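Local coordinates for protein Hsc70 cochaperone (SGT) (Aspergillus fumigatus, PDB 3SZ7) that acts as a co-chaperone that binds tail-anchored membrane proteins, directs them to the GET pathway through Get4 and Get5, and binds heat-shock chaperones through its TPR domain, at residues Ala41-Pro45 / Ile46-Asn50. Sequence-based numbering, arbitrary orientation.
Sequences APANP and IYLSN
N44 holds its CG trans to its own backbone N (chi1 -180°), and Y47 turns its CG back beside its backbone N (chi1 -57°), which brings the N44 amide against the Y47 ring. N44 OD1 accepts from Y47 N at 2.9 Å. The bond is nearly straight (166° at the hydrogen) and uses a lone pair in the carbonyl plane. The same OD1 lies over one face of the Y47 ring, 3.4 Å from CG. Amide and ring planes are tilted against each other. N44 is the N-cap of helix 45-57, with P45 at its first turn. The type II turn A41-N44 leads from helix 27-40 into this helix, at the junction of the predicted first and second TPR repeats. L48 N donates to N44 O at 2.8 Å. P45 O takes two bonds, from S49 N and, at 2.8 Å, from S49 OG. A41 CB meets Y47 CE2 obliquely at 4.0 Å. The hydroxyl of Y47 is hydrogen-bonded to D12 and S11, so the tyrosine ties the cap to the start of helix 9-23. L48 CD1 packs against A43 C at 3.7 Å, and the L48 side chain also touches L38 and L70 of the flanking helices.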
loop_
_atom_site.group_PDB
_atom_site.type_symbol
_atom_site.label_atom_id
_atom_site.label_comp_id
_atom_site.label_asym_id
_atom_site.label_seq_id
_atom_site.Cartn_x
_atom_site.Cartn_y
_atom_site.Cartn_z
ATOM N N ALA A 41 -9.493 9.352 -18.582
ATOM C CA ALA A 41 -8.508 10.225 -17.958
ATOM C C ALA A 41 -7.295 9.409 -17.536
ATOM O O ALA A 41 -7.175 9.017 -16.372
ATOM C CB ALA A 41 -9.112 10.943 -16.763
ATOM N N PRO A 42 -6.390 9.144 -18.489
ATOM C CA PRO A 42 -5.229 8.289 -18.214
ATOM C C PRO A 42 -4.372 8.816 -17.061
ATOM O O PRO A 42 -4.248 10.027 -16.873
ATOM C CB PRO A 42 -4.451 8.322 -19.535
ATOM C CG PRO A 42 -5.473 8.669 -20.574
ATOM C CD PRO A 42 -6.431 9.598 -19.890
ATOM N N ALA A 43 -3.799 7.899 -16.287
ATOM C CA ALA A 43 -2.896 8.250 -15.193
ATOM C C ALA A 43 -3.480 9.217 -14.156
ATOM O O ALA A 43 -2.738 9.918 -13.472
ATOM C CB ALA A 43 -1.570 8.784 -15.746
ATOM N N ASN A 44 -4.801 9.262 -14.031
ATOM C CA ASN A 44 -5.399 10.054 -12.969
ATOM C C ASN A 44 -5.074 9.433 -11.610
ATOM O O ASN A 44 -5.344 8.257 -11.394
ATOM C CB ASN A 44 -6.909 10.167 -13.145
ATOM C CG ASN A 44 -7.550 10.992 -12.054
ATOM O OD1 ASN A 44 -7.926 10.469 -11.007
ATOM N ND2 ASN A 44 -7.661 12.295 -12.284
ATOM N N PRO A 45 -4.480 10.217 -10.698
ATOM C CA PRO A 45 -4.020 9.659 -9.417
ATOM C C PRO A 45 -5.154 9.154 -8.528
ATOM O O PRO A 45 -4.948 8.197 -7.787
ATOM C CB PRO A 45 -3.299 10.834 -8.756
ATOM C CG PRO A 45 -3.859 12.054 -9.418
ATOM C CD PRO A 45 -4.153 11.648 -10.828
ATOM N N ILE A 46 -6.326 9.777 -8.594
ATOM C CA ILE A 46 -7.457 9.294 -7.809
ATOM C C ILE A 46 -7.930 7.949 -8.335
ATOM O O ILE A 46 -8.103 7.006 -7.567
ATOM C CB ILE A 46 -8.631 10.292 -7.797
ATOM C CG1 ILE A 46 -8.220 11.569 -7.065
ATOM C CG2 ILE A 46 -9.839 9.669 -7.119
ATOM C CD1 ILE A 46 -9.308 12.622 -7.027
ATOM N N TYR A 47 -8.125 7.860 -9.649
ATOM C CA TYR A 47 -8.561 6.611 -10.265
ATOM C C TYR A 47 -7.500 5.528 -10.101
ATOM O O TYR A 47 -7.824 4.363 -9.866
ATOM C CB TYR A 47 -8.870 6.804 -11.750
ATOM C CG TYR A 47 -9.901 7.865 -12.058
ATOM C CD1 TYR A 47 -10.764 8.337 -11.075
ATOM C CD2 TYR A 47 -10.013 8.390 -13.339
ATOM C CE1 TYR A 47 -11.712 9.312 -11.366
ATOM C CE2 TYR A 47 -10.952 9.353 -13.636
ATOM C CZ TYR A 47 -11.795 9.812 -12.649
ATOM O OH TYR A 47 -12.726 10.777 -12.957
ATOM N N LEU A 48 -6.233 5.911 -10.230
ATOM C CA LEU A 48 -5.138 4.960 -10.030
ATOM C C LEU A 48 -5.109 4.405 -8.616
ATOM O O LEU A 48 -4.933 3.199 -8.415
ATOM C CB LEU A 48 -3.786 5.594 -10.355
ATOM C CG LEU A 48 -3.449 5.749 -11.838
ATOM C CD1 LEU A 48 -2.180 6.562 -11.994
ATOM C CD2 LEU A 48 -3.301 4.377 -12.475
ATOM N N SER A 49 -5.268 5.281 -7.630
ATOM C CA SER A 49 -5.170 4.848 -6.242
ATOM C C SER A 49 -6.370 3.998 -5.857
ATOM O O SER A 49 -6.250 3.081 -5.048
ATOM C CB SER A 49 -5.010 6.038 -5.303
ATOM O OG SER A 49 -3.826 6.751 -5.627
ATOM N N ASN A 50 -7.522 4.291 -6.454
ATOM C CA ASN A 50 -8.686 3.431 -6.284
ATOM C C ASN A 50 -8.491 2.046 -6.900
ATOM O O ASN A 50 -8.813 1.043 -6.277
ATOM C CB ASN A 50 -9.957 4.099 -6.820
ATOM C CG ASN A 50 -10.510 5.147 -5.872
ATOM O OD1 ASN A 50 -9.946 5.399 -4.805
ATOM N ND2 ASN A 50 -11.612 5.774 -6.261
#